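Aldehyde dehydrogenase (Listeria monocytogenes, PDB 3K9D) probably oxidises aldehyde or oxo groups with NAD or NADP as electron acceptor. Local coordinates at residues Glu13-Ile18 with Thr183-Lys188; Val111-Ile116 with Lys190-Ile195; Glu4-Arg9 with Val177-Gly182; Ile139-His144 with Gly170-Met175. One frame throughout, in Å; residues are numbered along the deposited sequence.

Contact 1 (Glu13-Ile18 with Thr183-Lys188); sequences EVRNLI and TDQLMK
V14 lays its CG1 methyl over the backbone of the facing helix, 3.5 Å from the amide N of L186 and nearly as close to that residue's CA. The methyl also bears on the CB of L186 and, a little further along, on the CG of Q185. One turn on, I18 takes up the neighbouring side of L186: its CD1 lies 3.8 Å from L186 CD1, the two side chains crossing at a slant. Two helices, 6-28 and 180-188, are joined here, running in roughly the same direction with local axes 9.2 Å apart and inclined at -35°. Both pack on one side of the mixed sheet of the aldehyde dehydrogenase fold, where L186 and L17 each reach V140 of strand 138-143. At the outer margin the contact turns polar. R15 stretches out from CG to NE, while Q185 bends at its second torsion, which brings OE1 to the guanidinium edge. NE of R15 donates to OE1 of Q185 at 2.9 Å with an N-H...O angle of 157°. The acceptor lies close to the guanidinium plane, yet the donor stands well above the amide's carbonyl plane, and the two flat groups are 81° apart.

Contact 2 (Val111-Ile116 with Lys190-Ile195); sequences VVAGLI and KDTAVI
With CG1 of V112 anti to its own backbone N (chi1 -177°) and CG1 of V194 set between its backbone N and carbonyl carbon (chi1 78°), the two valines stand side by side and point the same way. The single CG1 methyl of V194 meets both branches of V112, 3.8 Å from CG1 and equally far from CG2. On the other face of the sheet, A113 and I195 are paired, and the CB of A113 also touches CG2 of T192 at 3.8 Å. Further along this face L115 reaches back, its CG 4.1 Å from CG2 of I195. These two pairs, with N of A113 donating to O of V194 at 2.9 Å, set the register of parallel strands within the mixed sheet of the alpha/beta aldehyde dehydrogenase fold. The O of A113 faces the CA of I195 at 3.4 Å, a CA-H...O contact. Toward V111 the pairing is less regular: O of V111 accepts from N of A193, at 2.9 Å, rather than from N of V194. There V111 CB lies 3.6 Å from the O of D191, where the incoming chain is still a turn. Strand 102-116 bonds on its other edge to strand 138-143. Helix 121-134 covers V112 and I116, whereas I18 of helix 6-28 lies against D191 and T192, and A424 of the second subunit packs on A193.

Contact 3 (Glu4-Arg9 with Val177-Gly182); sequences EDKDLR and VPTIQG
K6 and V177 cross at a slant, with the CG of the lysine 3.7 Å from the CG1 methyl of the valine. Beyond that point the lysine chain bends at its third torsion (chi3 92°) and runs antiparallel to the side chain of T179, so that CE of K6 comes within 3.8 Å of CG2 of T179. R9 meets the same valine from another direction, at about a right angle: CG2 of V177 lies near the guanidinium plane, 3.9 Å from NH1 of R9. That guanidinium is steadied within its own segment, where NE of R9 donates to O of E4 at 2.8 Å and CA of K6 sits against one face. D7 offers its CB to the side-chain amide of Q181, whose OE1 is 3.5 Å away. In the opposite segment OG1 of T179 accepts from N of G182 at 2.7 Å, an N-cap bond at the start of helix 180-188, and also bonds to OG of S10 in helix 6-28. The contact thus rests mostly on aliphatic carbons of charged and polar residues, with NH1 of R9 and OE1 of Q181 also lying against carbon, consistent with its place at the protein surface.

Contact 4 (Ile139-His144 with Gly170-Met175); sequences IVFSPH and GAISCM
M175 can be traced against the strand beside it: CB lies 3.8 Å from CD of P143, CG comes 3.4 Å from O of F141, and SD, carried outward by the extended second torsion (chi2 166°), rests 3.8 Å from both OG and CA of S142. The chain then bends at its third torsion (chi3 53°), turning CE onto the backbone of helix 180-188, 3.8 Å from C of G182. The S142 hydroxyl has its polar partner elsewhere, in OG1 of T183. The methionine and proline side chains cross at about a right angle. CG of P143 also meets SG of C174, which in turn packs on CB of F141. Strands 138-143 and 172-174, linked through helix 148-164, form a beta-alpha-beta unit, and their parallel pairing is documented by four backbone bonds. N of I139 donates to O of A171, N of S173 to O of I139, N of F141 to O of S173 and N of M175 to O of F141. I139, F141, I172 and C174 share one face of the sheet, which helices 121-134 and 148-164 cover. There CG1 of I139 lies over one face of the phenyl ring of F141, offset toward its rim, and CG2 of I172 approaches the ring's edge. On the other face OG of S173 sits 3.5 Å from both methyls of V140, and helix 6-28 closes over this valine with A21. The O of M175 is buried against CG of P143 at 3.3 Å.

Contacts 2 and 4 belong to one mixed sheet, in which strands 102-116 and 138-143 are neighbours: N of V140 bonds to O of V112 and N of S142 to O of G114. Their centres are 9 Å apart, and that of contact 1 lies 9 Å from each; its two helices lie on this sheet. Contact 3 extends the same helix pair toward the N-terminus, its centre about 10 Å from that of contact 1 and 18 Å from that of contact 2. Along the chain, helix 6-28 comes first, then strands 102-116, 138-143 and 172-174, helix 180-188 and strand 192-197. The N-terminal helix thus packs onto a layered alpha/beta unit formed some 75 to 170 residues later.

Contact 1 (Glu13-Ile18 with Thr183-Lys188)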
loop_
_atom_site.group_PDB
_atom_site.type_symbol
_atom_site.label_atom_id
_atom_site.label_comp_id
_atom_site.label_asym_id
_atom_site.label_seq_id
_atom_site.Cartn_x
_atom_site.Cartn_y
_atom_site.Cartn_z
ATOM N N GLU A 13 10.081 -17.817 19.602
ATOM C CA GLU A 13 11.148 -16.846 19.378
ATOM C C GLU A 13 10.627 -15.599 18.695
ATOM O O GLU A 13 10.918 -14.489 19.109
ATOM C CB GLU A 13 12.261 -17.457 18.544
ATOM C CG GLU A 13 13.580 -16.728 18.707
ATOM C CD GLU A 13 14.517 -16.934 17.539
ATOM O OE1 GLU A 13 14.260 -17.824 16.691
ATOM O OE2 GLU A 13 15.516 -16.194 17.475
ATOM N N VAL A 14 9.843 -15.811 17.645
ATOM C CA VAL A 14 9.249 -14.751 16.844
ATOM C C VAL A 14 8.330 -13.811 17.659
ATOM O O VAL A 14 8.430 -12.589 17.548
ATOM C CB VAL A 14 8.535 -15.383 15.632
ATOM C CG1 VAL A 14 7.645 -14.400 14.952
ATOM C CG2 VAL A 14 9.577 -15.926 14.661
ATOM N N ARG A 15 7.459 -14.385 18.482
ATOM C CA ARG A 15 6.665 -13.613 19.450
ATOM C C ARG A 15 7.525 -12.801 20.447
ATOM O O ARG A 15 7.193 -11.662 20.747
ATOM C CB ARG A 15 5.719 -14.536 20.217
ATOM C CG ARG A 15 4.725 -15.295 19.345
ATOM C CD ARG A 15 3.778 -16.091 20.216
ATOM N NE ARG A 15 2.992 -17.072 19.476
ATOM C CZ ARG A 15 2.244 -18.021 20.047
ATOM N NH1 ARG A 15 2.201 -18.139 21.363
ATOM N NH2 ARG A 15 1.544 -18.868 19.298
ATOM N N ASN A 16 8.629 -13.373 20.926
ATOM C CA ASN A 16 9.569 -12.643 21.799
ATOM C C ASN A 16 10.243 -11.490 21.052
ATOM O O ASN A 16 10.278 -10.365 21.538
ATOM C CB ASN A 16 10.633 -13.577 22.392
ATOM C CG ASN A 16 10.047 -14.645 23.299
ATOM O OD1 ASN A 16 8.988 -14.463 23.895
ATOM N ND2 ASN A 16 10.744 -15.766 23.410
ATOM N N LEU A 17 10.747 -11.792 19.861
ATOM C CA LEU A 17 11.373 -10.812 18.972
ATOM C C LEU A 17 10.462 -9.648 18.571
ATOM O O LEU A 17 10.889 -8.501 18.562
ATOM C CB LEU A 17 11.920 -11.520 17.714
ATOM C CG LEU A 17 13.107 -12.474 17.921
ATOM C CD1 LEU A 17 13.423 -13.224 16.638
ATOM C CD2 LEU A 17 14.324 -11.738 18.419
ATOM N N ILE A 18 9.209 -9.950 18.237
ATOM C CA ILE A 18 8.214 -8.917 17.936
ATOM C C ILE A 18 7.914 -8.028 19.168
ATOM O O ILE A 18 7.883 -6.799 19.058
ATOM C CB ILE A 18 6.926 -9.549 17.341
ATOM C CG1 ILE A 18 7.176 -9.985 15.899
ATOM C CG2 ILE A 18 5.736 -8.582 17.400
ATOM C CD1 ILE A 18 6.145 -10.932 15.394
ATOM N N THR A 183 8.064 -18.044 10.383
ATOM C CA THR A 183 7.886 -16.953 9.422
ATOM C C THR A 183 6.395 -16.644 9.198
ATOM O O THR A 183 6.027 -15.494 8.956
ATOM C CB THR A 183 8.567 -17.271 8.074
ATOM O OG1 THR A 183 9.980 -17.425 8.278
ATOM C CG2 THR A 183 8.326 -16.150 7.071
ATOM N N ASP A 184 5.555 -17.672 9.274
ATOM C CA ASP A 184 4.091 -17.473 9.268
ATOM C C ASP A 184 3.628 -16.638 10.466
ATOM O O ASP A 184 2.760 -15.774 10.328
ATOM C CB ASP A 184 3.346 -18.808 9.288
ATOM C CG ASP A 184 1.836 -18.630 9.159
ATOM O OD1 ASP A 184 1.388 -18.213 8.075
ATOM O OD2 ASP A 184 1.107 -18.894 10.136
ATOM N N GLN A 185 4.203 -16.918 11.631
ATOM C CA GLN A 185 3.889 -16.192 12.859
ATOM C C GLN A 185 4.353 -14.742 12.740
ATOM O O GLN A 185 3.625 -13.828 13.121
ATOM C CB GLN A 185 4.496 -16.887 14.100
ATOM C CG GLN A 185 4.324 -16.147 15.446
ATOM C CD GLN A 185 2.855 -15.940 15.872
ATOM O OE1 GLN A 185 2.330 -16.692 16.672
ATOM N NE2 GLN A 185 2.211 -14.909 15.342
ATOM N N LEU A 186 5.539 -14.533 12.166
ATOM C CA LEU A 186 6.062 -13.179 11.939
ATOM C C LEU A 186 5.159 -12.345 11.053
ATOM O O LEU A 186 4.914 -11.170 11.339
ATOM C CB LEU A 186 7.481 -13.206 11.354
ATOM C CG LEU A 186 8.133 -11.846 11.025
ATOM C CD1 LEU A 186 8.376 -10.973 12.290
ATOM C CD2 LEU A 186 9.439 -12.013 10.261
ATOM N N MET A 187 4.664 -12.956 9.980
ATOM C CA MET A 187 3.821 -12.258 9.038
ATOM C C MET A 187 2.418 -12.014 9.618
ATOM O O MET A 187 1.870 -10.938 9.426
ATOM C CB MET A 187 3.712 -13.026 7.699
ATOM C CG MET A 187 4.994 -13.070 6.845
ATOM S SD MET A 187 4.759 -13.867 5.232
ATOM C CE MET A 187 4.110 -15.459 5.724
ATOM N N LYS A 188 1.850 -13.016 10.295
ATOM C CA LYS A 188 0.449 -12.950 10.798
ATOM C C LYS A 188 0.240 -12.153 12.087
ATOM O O LYS A 188 -0.870 -11.676 12.344
ATOM C CB LYS A 188 -0.165 -14.351 10.960
ATOM C CG LYS A 188 -0.588 -15.011 9.637
ATOM C CD LYS A 188 -1.206 -16.392 9.853
ATOM C CE LYS A 188 -1.626 -17.056 8.533
ATOM N NZ LYS A 188 -2.911 -16.541 7.968
#

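Contact 2 (Val111-Ile116 with Lys190-Ile195)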
loop_
_atom_site.group_PDB
_atom_site.type_symbol
_atom_site.label_atom_id
_atom_site.label_comp_id
_atom_site.label_asym_id
_atom_site.label_seq_id
_atom_site.Cartn_x
_atom_site.Cartn_y
_atom_site.Cartn_z
ATOM N N VAL A 111 6.493 -2.193 13.811
ATOM C CA VAL A 111 7.486 -3.273 13.671
ATOM C C VAL A 111 7.398 -3.859 12.257
ATOM O O VAL A 111 6.365 -4.420 11.874
ATOM C CB VAL A 111 7.274 -4.411 14.698
ATOM C CG1 VAL A 111 8.327 -5.508 14.520
ATOM C CG2 VAL A 111 7.292 -3.878 16.107
ATOM N N VAL A 112 8.479 -3.697 11.497
ATOM C CA VAL A 112 8.591 -4.177 10.123
ATOM C C VAL A 112 9.026 -5.650 10.126
ATOM O O VAL A 112 9.879 -6.054 10.924
ATOM C CB VAL A 112 9.616 -3.307 9.311
ATOM C CG1 VAL A 112 9.707 -3.736 7.857
ATOM C CG2 VAL A 112 9.231 -1.828 9.361
ATOM N N ALA A 113 8.414 -6.448 9.257
ATOM C CA ALA A 113 8.871 -7.807 9.004
ATOM C C ALA A 113 9.627 -7.820 7.684
ATOM O O ALA A 113 9.048 -7.586 6.617
ATOM C CB ALA A 113 7.716 -8.765 8.964
ATOM N N GLY A 114 10.932 -8.055 7.771
ATOM C CA GLY A 114 11.781 -8.135 6.587
ATOM C C GLY A 114 12.075 -9.574 6.204
ATOM O O GLY A 114 12.732 -10.303 6.945
ATOM N N LEU A 115 11.590 -9.982 5.041
ATOM C CA LEU A 115 11.921 -11.291 4.489
ATOM C C LEU A 115 13.186 -11.137 3.657
ATOM O O LEU A 115 13.213 -10.326 2.727
ATOM C CB LEU A 115 10.771 -11.843 3.624
ATOM C CG LEU A 115 9.351 -11.865 4.236
ATOM C CD1 LEU A 115 8.371 -12.649 3.380
ATOM C CD2 LEU A 115 9.353 -12.424 5.624
ATOM N N ILE A 116 14.214 -11.918 3.995
ATOM C CA ILE A 116 15.541 -11.843 3.332
ATOM C C ILE A 116 15.843 -13.074 2.463
ATOM O O ILE A 116 15.937 -14.183 2.987
ATOM C CB ILE A 116 16.684 -11.720 4.382
ATOM C CG1 ILE A 116 16.426 -10.557 5.339
ATOM C CG2 ILE A 116 18.049 -11.594 3.698
ATOM C CD1 ILE A 116 16.285 -9.223 4.645
ATOM N N LYS A 190 -0.239 -9.658 15.169
ATOM C CA LYS A 190 -0.957 -8.396 15.329
ATOM C C LYS A 190 -0.022 -7.177 15.472
ATOM O O LYS A 190 -0.312 -6.087 14.962
ATOM C CB LYS A 190 -1.877 -8.515 16.553
ATOM C CG LYS A 190 -2.813 -7.346 16.780
ATOM C CD LYS A 190 -3.190 -7.228 18.255
ATOM C CE LYS A 190 -3.255 -5.768 18.687
ATOM N NZ LYS A 190 -4.106 -4.940 17.774
ATOM N N ASP A 191 1.107 -7.381 16.147
ATOM C CA ASP A 191 2.073 -6.312 16.408
ATOM C C ASP A 191 3.051 -6.019 15.258
ATOM O O ASP A 191 3.718 -4.962 15.233
ATOM C CB ASP A 191 2.768 -6.565 17.748
ATOM C CG ASP A 191 1.807 -6.467 18.902
ATOM O OD1 ASP A 191 0.905 -5.609 18.815
ATOM O OD2 ASP A 191 1.932 -7.231 19.885
ATOM N N THR A 192 3.092 -6.943 14.293
ATOM C CA THR A 192 3.728 -6.713 12.995
ATOM C C THR A 192 2.899 -5.740 12.152
ATOM O O THR A 192 1.741 -6.021 11.821
ATOM C CB THR A 192 3.918 -8.047 12.242
ATOM O OG1 THR A 192 4.688 -8.938 13.064
ATOM C CG2 THR A 192 4.628 -7.832 10.897
ATOM N N ALA A 193 3.502 -4.605 11.788
ATOM C CA ALA A 193 2.781 -3.520 11.112
ATOM C C ALA A 193 2.801 -3.601 9.590
ATOM O O ALA A 193 1.878 -3.112 8.904
ATOM C CB ALA A 193 3.329 -2.193 11.552
ATOM N N VAL A 194 3.863 -4.203 9.066
ATOM C CA VAL A 194 4.083 -4.267 7.630
ATOM C C VAL A 194 5.030 -5.421 7.303
ATOM O O VAL A 194 5.841 -5.826 8.136
ATOM C CB VAL A 194 4.596 -2.902 7.053
ATOM C CG1 VAL A 194 6.082 -2.697 7.350
ATOM C CG2 VAL A 194 4.295 -2.764 5.540
ATOM N N ILE A 195 4.890 -5.969 6.098
ATOM C CA ILE A 195 5.822 -6.976 5.606
ATOM C C ILE A 195 6.546 -6.440 4.382
ATOM O O ILE A 195 5.900 -6.042 3.408
ATOM C CB ILE A 195 5.112 -8.319 5.241
ATOM C CG1 ILE A 195 4.287 -8.826 6.419
ATOM C CG2 ILE A 195 6.143 -9.387 4.796
ATOM C CD1 ILE A 195 3.145 -9.700 6.030
#

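Contact 3 (Glu4-Arg9 with Val177-Gly182)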
loop_
_atom_site.group_PDB
_atom_site.type_symbol
_atom_site.label_atom_id
_atom_site.label_comp_id
_atom_site.label_asym_id
_atom_site.label_seq_id
_atom_site.Cartn_x
_atom_site.Cartn_y
_atom_site.Cartn_z
ATOM N N GLU A 4 10.807 -27.993 23.240
ATOM C CA GLU A 4 11.977 -28.541 22.533
ATOM C C GLU A 4 11.800 -28.703 21.025
ATOM O O GLU A 4 12.771 -28.579 20.283
ATOM C CB GLU A 4 12.544 -29.822 23.166
ATOM C CG GLU A 4 11.794 -30.379 24.358
ATOM C CD GLU A 4 12.736 -30.752 25.492
ATOM O OE1 GLU A 4 12.306 -30.699 26.665
ATOM O OE2 GLU A 4 13.911 -31.080 25.212
ATOM N N ASP A 5 10.575 -28.965 20.570
ATOM C CA ASP A 5 10.309 -29.054 19.128
ATOM C C ASP A 5 10.627 -27.754 18.402
ATOM O O ASP A 5 10.289 -26.665 18.872
ATOM C CB ASP A 5 8.866 -29.448 18.846
ATOM C CG ASP A 5 8.580 -30.896 19.162
ATOM O OD1 ASP A 5 9.497 -31.619 19.607
ATOM O OD2 ASP A 5 7.421 -31.318 18.961
ATOM N N LYS A 6 11.260 -27.909 17.237
ATOM C CA LYS A 6 11.882 -26.827 16.489
ATOM C C LYS A 6 10.878 -25.774 16.050
ATOM O O LYS A 6 11.164 -24.577 16.116
ATOM C CB LYS A 6 12.630 -27.386 15.270
ATOM C CG LYS A 6 13.666 -26.428 14.710
ATOM C CD LYS A 6 14.435 -27.006 13.528
ATOM C CE LYS A 6 13.782 -26.664 12.201
ATOM N NZ LYS A 6 14.772 -26.616 11.092
ATOM N N ASP A 7 9.707 -26.230 15.606
ATOM C CA ASP A 7 8.660 -25.333 15.124
ATOM C C ASP A 7 8.085 -24.449 16.248
ATOM O O ASP A 7 7.895 -23.251 16.062
ATOM C CB ASP A 7 7.563 -26.107 14.355
ATOM C CG ASP A 7 6.867 -27.203 15.192
ATOM O OD1 ASP A 7 7.489 -27.841 16.072
ATOM O OD2 ASP A 7 5.670 -27.444 14.930
ATOM N N LEU A 8 7.888 -25.042 17.421
ATOM C CA LEU A 8 7.333 -24.341 18.580
ATOM C C LEU A 8 8.340 -23.420 19.261
ATOM O O LEU A 8 7.958 -22.346 19.734
ATOM C CB LEU A 8 6.752 -25.335 19.578
ATOM C CG LEU A 8 5.677 -26.296 19.042
ATOM C CD1 LEU A 8 5.366 -27.344 20.068
ATOM C CD2 LEU A 8 4.402 -25.586 18.568
ATOM N N ARG A 9 9.606 -23.841 19.324
ATOM C CA ARG A 9 10.701 -22.941 19.735
ATOM C C ARG A 9 10.797 -21.720 18.811
ATOM O O ARG A 9 10.981 -20.602 19.280
ATOM C CB ARG A 9 12.051 -23.669 19.768
ATOM C CG ARG A 9 12.247 -24.624 20.934
ATOM C CD ARG A 9 13.710 -25.080 21.008
ATOM N NE ARG A 9 14.076 -26.073 19.989
ATOM C CZ ARG A 9 14.780 -25.828 18.883
ATOM N NH1 ARG A 9 15.218 -24.604 18.600
ATOM N NH2 ARG A 9 15.044 -26.823 18.047
ATOM N N VAL A 177 16.284 -19.414 14.313
ATOM C CA VAL A 177 15.790 -20.724 13.880
ATOM C C VAL A 177 14.772 -20.535 12.730
ATOM O O VAL A 177 13.596 -20.216 12.978
ATOM C CB VAL A 177 15.102 -21.492 15.056
ATOM C CG1 VAL A 177 14.672 -22.887 14.612
ATOM C CG2 VAL A 177 16.003 -21.578 16.282
ATOM N N PRO A 178 15.215 -20.729 11.471
ATOM C CA PRO A 178 14.314 -20.544 10.334
ATOM C C PRO A 178 13.324 -21.694 10.207
ATOM O O PRO A 178 13.732 -22.840 10.029
ATOM C CB PRO A 178 15.254 -20.522 9.113
ATOM C CG PRO A 178 16.628 -20.629 9.632
ATOM C CD PRO A 178 16.562 -21.137 11.038
ATOM N N THR A 179 12.035 -21.390 10.350
ATOM C CA THR A 179 10.975 -22.356 10.066
ATOM C C THR A 179 9.889 -21.643 9.284
ATOM O O THR A 179 9.744 -20.416 9.386
ATOM C CB THR A 179 10.364 -23.042 11.345
ATOM O OG1 THR A 179 9.592 -22.110 12.112
ATOM C CG2 THR A 179 11.433 -23.664 12.234
ATOM N N ILE A 180 9.132 -22.400 8.496
ATOM C CA ILE A 180 7.957 -21.846 7.824
ATOM C C ILE A 180 6.857 -21.473 8.853
ATOM O O ILE A 180 6.080 -20.549 8.618
ATOM C CB ILE A 180 7.403 -22.764 6.694
ATOM C CG1 ILE A 180 6.766 -24.043 7.251
ATOM C CG2 ILE A 180 8.496 -23.093 5.668
ATOM C CD1 ILE A 180 5.464 -24.435 6.548
ATOM N N GLN A 181 6.822 -22.183 9.982
ATOM C CA GLN A 181 5.859 -21.913 11.063
ATOM C C GLN A 181 6.228 -20.618 11.787
ATOM O O GLN A 181 5.356 -19.881 12.239
ATOM C CB GLN A 181 5.825 -23.064 12.080
ATOM C CG GLN A 181 5.204 -24.387 11.581
ATOM C CD GLN A 181 6.238 -25.391 11.074
ATOM O OE1 GLN A 181 7.435 -25.117 11.043
ATOM N NE2 GLN A 181 5.769 -26.555 10.665
ATOM N N GLY A 182 7.530 -20.355 11.896
ATOM C CA GLY A 182 8.025 -19.140 12.534
ATOM C C GLY A 182 7.821 -17.907 11.681
ATOM O O GLY A 182 7.458 -16.850 12.191
#

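Contact 4 (Ile139-His144 with Gly170-Met175)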
loop_
_atom_site.group_PDB
_atom_site.type_symbol
_atom_site.label_atom_id
_atom_site.label_comp_id
_atom_site.label_asym_id
_atom_site.label_seq_id
_atom_site.Cartn_x
_atom_site.Cartn_y
_atom_site.Cartn_z
ATOM N N ILE A 139 12.648 -3.468 13.222
ATOM C CA ILE A 139 12.592 -4.493 12.157
ATOM C C ILE A 139 13.018 -5.885 12.678
ATOM O O ILE A 139 13.994 -5.999 13.416
ATOM C CB ILE A 139 13.360 -4.030 10.854
ATOM C CG1 ILE A 139 13.110 -4.991 9.672
ATOM C CG2 ILE A 139 14.889 -3.753 11.130
ATOM C CD1 ILE A 139 13.398 -4.399 8.312
ATOM N N VAL A 140 12.247 -6.921 12.342
ATOM C CA VAL A 140 12.586 -8.306 12.705
ATOM C C VAL A 140 12.713 -9.123 11.424
ATOM O O VAL A 140 11.770 -9.195 10.638
ATOM C CB VAL A 140 11.520 -8.979 13.634
ATOM C CG1 VAL A 140 12.023 -10.330 14.124
ATOM C CG2 VAL A 140 11.192 -8.109 14.851
ATOM N N PHE A 141 13.883 -9.725 11.218
ATOM C CA PHE A 141 14.179 -10.446 9.987
ATOM C C PHE A 141 13.846 -11.921 10.001
ATOM O O PHE A 141 14.049 -12.620 10.994
ATOM C CB PHE A 141 15.648 -10.256 9.559
ATOM C CG PHE A 141 15.984 -8.839 9.165
ATOM C CD1 PHE A 141 15.526 -8.311 7.963
ATOM C CD2 PHE A 141 16.725 -8.030 10.003
ATOM C CE1 PHE A 141 15.819 -6.996 7.587
ATOM C CE2 PHE A 141 17.019 -6.716 9.647
ATOM C CZ PHE A 141 16.562 -6.202 8.430
ATOM N N SER A 142 13.347 -12.367 8.849
ATOM C CA SER A 142 13.211 -13.769 8.514
ATOM C C SER A 142 14.314 -14.146 7.517
ATOM O O SER A 142 14.262 -13.750 6.347
ATOM C CB SER A 142 11.837 -14.039 7.891
ATOM O OG SER A 142 11.696 -15.407 7.613
ATOM N N PRO A 143 15.323 -14.898 7.986
ATOM C CA PRO A 143 16.435 -15.328 7.135
ATOM C C PRO A 143 16.110 -16.545 6.286
ATOM O O PRO A 143 15.453 -17.478 6.749
ATOM C CB PRO A 143 17.547 -15.658 8.151
ATOM C CG PRO A 143 16.809 -16.062 9.390
ATOM C CD PRO A 143 15.484 -15.348 9.384
ATOM N N HIS A 144 16.553 -16.527 5.035
ATOM C CA HIS A 144 16.521 -17.724 4.220
ATOM C C HIS A 144 17.494 -18.681 4.899
ATOM O O HIS A 144 18.580 -18.255 5.293
ATOM C CB HIS A 144 16.932 -17.408 2.779
ATOM C CG HIS A 144 16.683 -18.530 1.819
ATOM N ND1 HIS A 144 17.361 -19.729 1.880
ATOM C CD2 HIS A 144 15.833 -18.632 0.770
ATOM C CE1 HIS A 144 16.927 -20.530 0.922
ATOM N NE2 HIS A 144 16.006 -19.885 0.229
ATOM N N GLY A 170 16.850 -4.593 20.747
ATOM C CA GLY A 170 15.668 -5.289 20.229
ATOM C C GLY A 170 14.980 -4.628 19.048
ATOM O O GLY A 170 14.058 -5.216 18.451
ATOM N N ALA A 171 15.430 -3.419 18.698
ATOM C CA ALA A 171 14.922 -2.697 17.527
ATOM C C ALA A 171 15.357 -3.324 16.222
ATOM O O ALA A 171 14.691 -3.159 15.208
ATOM C CB ALA A 171 15.350 -1.249 17.565
ATOM N N ILE A 172 16.489 -4.020 16.238
ATOM C CA ILE A 172 16.984 -4.721 15.038
ATOM C C ILE A 172 17.301 -6.156 15.420
ATOM O O ILE A 172 18.227 -6.410 16.198
ATOM C CB ILE A 172 18.256 -4.036 14.438
ATOM C CG1 ILE A 172 17.965 -2.565 14.103
ATOM C CG2 ILE A 172 18.770 -4.826 13.221
ATOM C CD1 ILE A 172 19.167 -1.684 14.156
ATOM N N SER A 173 16.517 -7.090 14.905
ATOM C CA SER A 173 16.651 -8.481 15.305
ATOM C C SER A 173 16.423 -9.441 14.147
ATOM O O SER A 173 16.030 -9.030 13.057
ATOM C CB SER A 173 15.720 -8.798 16.494
ATOM O OG SER A 173 14.352 -8.626 16.141
ATOM N N CYS A 174 16.653 -10.724 14.399
ATOM C CA CYS A 174 16.544 -11.743 13.374
ATOM C C CYS A 174 16.195 -13.058 14.037
ATOM O O CYS A 174 16.759 -13.378 15.091
ATOM C CB CYS A 174 17.896 -11.878 12.650
ATOM S SG CYS A 174 17.931 -12.920 11.168
ATOM N N MET A 175 15.259 -13.800 13.437
ATOM C CA MET A 175 15.013 -15.207 13.791
ATOM C C MET A 175 16.315 -16.008 13.673
ATOM O O MET A 175 17.035 -15.898 12.672
ATOM C CB MET A 175 13.968 -15.830 12.856
ATOM C CG MET A 175 12.610 -15.119 12.810
ATOM S SD MET A 175 11.584 -15.643 11.434
ATOM C CE MET A 175 11.608 -17.415 11.697
#